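Local coordinates for protein nodulation fucosyltransferase NodZ (Bradyrhizobium sp., PDB 3SIW) that belongs to the GT-B clan of two-domain glycosyltransferase folds and holds the nucleotide GDP in the cleft between two Rossmann-like halves, at residues T13-C18 with S43-Q48. Sequence-based numbering, arbitrary orientation.
With GDP (guanosine-5'-diphosphate), chain B.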
ATOM      1  N   THR A  13       9.207   0.048   1.520  1.00 26.30           N
ATOM      2  CA  THR A  13       8.958   0.354   0.121  1.00 27.23           C
ATOM      3  C   THR A  13       7.735   1.301   0.015  1.00 28.13           C
ATOM      4  O   THR A  13       7.417   2.062   0.945  1.00 26.42           O
ATOM      5  CB  THR A  13       8.738  -0.976  -0.651  1.00 29.47           C
ATOM      6  OG1 THR A  13       7.672  -1.732  -0.047  1.00 30.55           O
ATOM      7  CG2 THR A  13       9.974  -1.809  -0.589  1.00 29.36           C
ATOM      8  N   GLY A  14       7.027   1.255  -1.097  1.00 27.06           N
ATOM      9  CA  GLY A  14       5.886   2.106  -1.249  1.00 26.96           C
ATOM     10  C   GLY A  14       4.774   1.715  -0.313  1.00 24.79           C
ATOM     11  O   GLY A  14       4.688   0.548   0.119  1.00 23.85           O
ATOM     12  N   PHE A  15       3.887   2.661  -0.018  1.00 22.06           N
ATOM     13  CA  PHE A  15       2.883   2.400   0.951  1.00 23.45           C
ATOM     14  C   PHE A  15       1.923   1.244   0.620  1.00 23.50           C
ATOM     15  O   PHE A  15       1.420   0.580   1.524  1.00 23.54           O
ATOM     16  CB  PHE A  15       2.063   3.653   1.211  1.00 25.18           C
ATOM     17  CG  PHE A  15       2.785   4.683   1.987  1.00 23.23           C
ATOM     18  CD1 PHE A  15       3.214   4.421   3.261  1.00 28.55           C
ATOM     19  CD2 PHE A  15       3.006   5.919   1.454  1.00 26.26           C
ATOM     20  CE1 PHE A  15       3.913   5.383   3.983  1.00 29.35           C
ATOM     21  CE2 PHE A  15       3.688   6.886   2.182  1.00 27.71           C
ATOM     22  CZ  PHE A  15       4.119   6.610   3.447  1.00 25.55           C
ATOM     23  N   GLY A  16       1.636   1.033  -0.649  1.00 24.12           N
ATOM     24  CA  GLY A  16       0.689  -0.036  -1.068  1.00 23.98           C
ATOM     25  C   GLY A  16       1.235  -1.365  -0.556  1.00 22.80           C
ATOM     26  O   GLY A  16       0.526  -2.183   0.063  1.00 21.65           O
ATOM     27  N   ASP A  17       2.501  -1.581  -0.834  1.00 22.19           N
ATOM     28  CA  ASP A  17       3.228  -2.762  -0.365  1.00 23.17           C
ATOM     29  C   ASP A  17       3.276  -2.810   1.153  1.00 22.47           C
ATOM     30  O   ASP A  17       2.907  -3.815   1.740  1.00 22.41           O
ATOM     31  CB  ASP A  17       4.632  -2.745  -1.030  1.00 23.84           C
ATOM     32  CG  ASP A  17       5.446  -3.987  -0.772  1.00 29.90           C
ATOM     33  OD1 ASP A  17       5.090  -4.826   0.100  1.00 27.61           O
ATOM     34  OD2 ASP A  17       6.501  -4.119  -1.457  1.00 29.36           O
ATOM     35  N   CYS A  18       3.715  -1.725   1.799  1.00 22.20           N
ATOM     36  CA  CYS A  18       3.788  -1.664   3.246  1.00 22.29           C
ATOM     37  C   CYS A  18       2.462  -2.042   3.921  1.00 21.62           C
ATOM     38  O   CYS A  18       2.482  -2.860   4.828  1.00 21.14           O
ATOM     39  CB  CYS A  18       4.208  -0.279   3.739  1.00 22.74           C
ATOM     40  SG  CYS A  18       5.902   0.117   3.240  1.00 26.28           S
ATOM     41  N   SER A  43      12.440   3.446   5.996  1.00 26.07           N
ATOM     42  CA  SER A  43      11.496   3.804   4.938  1.00 26.52           C
ATOM     43  C   SER A  43      12.158   4.668   3.876  1.00 27.01           C
ATOM     44  O   SER A  43      12.925   5.562   4.189  1.00 27.21           O
ATOM     45  CB  SER A  43      10.335   4.635   5.537  1.00 27.47           C
ATOM     46  OG  SER A  43       9.458   5.104   4.521  1.00 26.71           O
ATOM     47  N   CYS A  44      11.776   4.447   2.628  1.00 27.87           N
ATOM     48  CA  CYS A  44      12.173   5.315   1.528  1.00 30.25           C
ATOM     49  C   CYS A  44      11.654   6.744   1.654  1.00 31.36           C
ATOM     50  O   CYS A  44      12.144   7.608   0.981  1.00 32.46           O
ATOM     51  CB  CYS A  44      11.710   4.719   0.186  1.00 31.37           C
ATOM     52  SG  CYS A  44       9.918   4.473   0.022  1.00 33.74           S
ATOM     53  N   TYR A  45      10.634   7.001   2.469  1.00 28.64           N
ATOM     54  CA  TYR A  45      10.146   8.386   2.641  1.00 30.75           C
ATOM     55  C   TYR A  45      10.714   9.194   3.822  1.00 32.54           C
ATOM     56  O   TYR A  45      10.350  10.359   3.995  1.00 34.20           O
ATOM     57  CB  TYR A  45       8.644   8.385   2.821  1.00 28.63           C
ATOM     58  CG  TYR A  45       7.853   7.603   1.787  1.00 28.20           C
ATOM     59  CD1 TYR A  45       7.641   8.107   0.487  1.00 34.16           C
ATOM     60  CD2 TYR A  45       7.340   6.390   2.101  1.00 32.34           C
ATOM     61  CE1 TYR A  45       6.847   7.338  -0.468  1.00 33.98           C
ATOM     62  CE2 TYR A  45       6.585   5.645   1.198  1.00 37.15           C
ATOM     63  CZ  TYR A  45       6.331   6.131  -0.070  1.00 32.93           C
ATOM     64  OH  TYR A  45       5.542   5.309  -0.880  1.00 37.10           O
ATOM     65  N   VAL A  46      11.551   8.578   4.637  1.00 32.55           N
ATOM     66  CA  VAL A  46      12.072   9.211   5.844  1.00 35.01           C
ATOM     67  C   VAL A  46      13.609   9.261   5.729  1.00 36.58           C
ATOM     68  O   VAL A  46      14.235   8.220   5.483  1.00 37.88           O
ATOM     69  CB  VAL A  46      11.548   8.404   7.062  1.00 34.44           C
ATOM     70  CG1 VAL A  46      12.242   8.743   8.357  1.00 36.62           C
ATOM     71  CG2 VAL A  46      10.028   8.696   7.173  1.00 34.36           C
ATOM     72  N   GLU A  47      14.212  10.430   5.909  1.00 37.74           N
ATOM     73  CA  GLU A  47      15.678  10.548   5.757  1.00 40.38           C
ATOM     74  C   GLU A  47      16.448   9.858   6.893  1.00 40.35           C
ATOM     75  O   GLU A  47      17.516   9.269   6.661  1.00 42.05           O
ATOM     76  CB  GLU A  47      16.098  12.018   5.661  1.00 43.22           C
ATOM     77  CG  GLU A  47      17.583  12.200   5.354  0.40 46.04           C
ATOM     78  CD  GLU A  47      17.946  13.642   5.115  0.40 51.55           C
ATOM     79  OE1 GLU A  47      17.216  14.524   5.615  0.40 50.74           O
ATOM     80  OE2 GLU A  47      18.961  13.890   4.430  0.40 54.90           O
ATOM     81  N   GLN A  48      15.904   9.877   8.103  1.00 38.91           N
ATOM     82  CA  GLN A  48      16.638   9.361   9.285  1.00 39.34           C
ATOM     83  C   GLN A  48      16.544   7.822   9.272  1.00 36.57           C
ATOM     84  O   GLN A  48      15.469   7.296   9.179  1.00 35.34           O
ATOM     85  CB  GLN A  48      16.015   9.963  10.561  1.00 39.11           C
ATOM     86  CG  GLN A  48      16.216  11.461  10.681  1.00 43.70           C
ATOM     87  CD  GLN A  48      15.250  12.309   9.799  1.00 48.95           C
ATOM     88  OE1 GLN A  48      14.270  11.799   9.189  1.00 44.74           O
ATOM     89  NE2 GLN A  48      15.532  13.617   9.728  1.00 54.27           N
TER
HETATM   90  PB  GDP B 400       3.988  -0.435  -6.761  0.90 38.61           P
HETATM   91  O1B GDP B 400       3.551  -1.996  -6.495  0.90 33.08           O
HETATM   92  O2B GDP B 400       3.640   0.246  -8.069  0.90 34.92           O
HETATM   93  O3B GDP B 400       5.590  -0.424  -6.530  0.90 40.55           O
HETATM   94  O3A GDP B 400       3.152   0.391  -5.559  0.90 35.00           O
HETATM   95  PA  GDP B 400       3.631   0.823  -4.079  0.90 36.10           P
HETATM   96  O1A GDP B 400       2.589   1.757  -3.510  0.90 32.13           O
HETATM   97  O2A GDP B 400       4.037  -0.315  -3.243  0.90 31.29           O
HETATM   98  O5' GDP B 400       5.033   1.677  -4.517  0.90 36.53           O
HETATM   99  C5' GDP B 400       4.908   2.783  -5.383  0.90 37.12           C
HETATM  100  C4' GDP B 400       5.393   4.067  -4.754  0.90 38.59           C
HETATM  101  O4' GDP B 400       5.812   4.976  -5.854  0.90 34.21           O
HETATM  102  C3' GDP B 400       4.109   4.659  -4.229  0.90 31.99           C
HETATM  103  O3' GDP B 400       3.772   4.289  -2.897  0.90 35.93           O
HETATM  104  C2' GDP B 400       4.468   6.144  -4.270  0.90 34.19           C
HETATM  105  O2' GDP B 400       5.401   6.472  -3.190  0.90 35.49           O
HETATM  106  C1' GDP B 400       5.130   6.247  -5.678  0.90 33.91           C
HETATM  107  N9  GDP B 400       4.037   6.363  -6.656  0.90 33.72           N
HETATM  108  C8  GDP B 400       3.635   5.465  -7.591  0.90 34.13           C
HETATM  109  N7  GDP B 400       2.581   5.968  -8.256  0.90 32.92           N
HETATM  110  C5  GDP B 400       2.269   7.156  -7.717  0.90 29.30           C
HETATM  111  C6  GDP B 400       1.296   8.127  -7.968  0.90 34.99           C
HETATM  112  O6  GDP B 400       0.434   7.994  -8.843  0.90 35.49           O
HETATM  113  N1  GDP B 400       1.257   9.290  -7.172  0.90 32.35           N
HETATM  114  C2  GDP B 400       2.215   9.474  -6.171  0.90 25.15           C
HETATM  115  N2  GDP B 400       2.209  10.594  -5.412  0.90 32.23           N
HETATM  116  N3  GDP B 400       3.151   8.537  -5.985  0.90 28.52           N
HETATM  117  C4  GDP B 400       3.193   7.398  -6.702  0.90 35.59           C
HETATM  118  O   HOH W   1       8.351   2.952   3.429  1.00 29.86           O
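The rings of F15 and Y45 lie almost parallel, planes 8° apart and centroids separated by 4.3 Å, in an offset stack that joins the first turn of helix 15-32 to the loop after strand 35-39. Overlap is at the rims: F15 CE2 sits 3.3 Å from Y45 CE2. C44 SG covers the other face of the tyrosine, above the ring centre, so sulfur and phenyl sandwich it. With its sulfur between the backbone N and the carbonyl carbon (chi1 60°), C44 also brings SG against T13 O, while F57 meets F15 edge-to-face.

Polar contacts gather at the tyrosine hydroxyl. F15 N donates to Y45 OH over 3.2 Å, though the bond is bent (138°), and the same N-H makes a weak bond to GDP O3'. Y45 OH is hydrogen-bonded to GDP O2' at 2.6 Å, the ribose oxygen lying in the plane of the ring at its edge. A water links T13 O to S43 OG, which also accepts from Y45 N (3.0 Å), closing an ST turn just ahead of the tyrosine.

Past the N-cap residue G14, the helix start faces the nucleotide: G16 N donates to GDP O1A and D17 N to O2A, each 3.1 Å long. G14 CA packs against GDP O5'. D17 turns its carboxylate to R11 and S21.

The alpha phosphate is thus held by two backbone N-H groups at a helix N-terminus, whose dipole probably helps offset its charge, while F15 on one face and C44 SG on the other probably fix the plane of Y45, with its hydroxyl at the ribose.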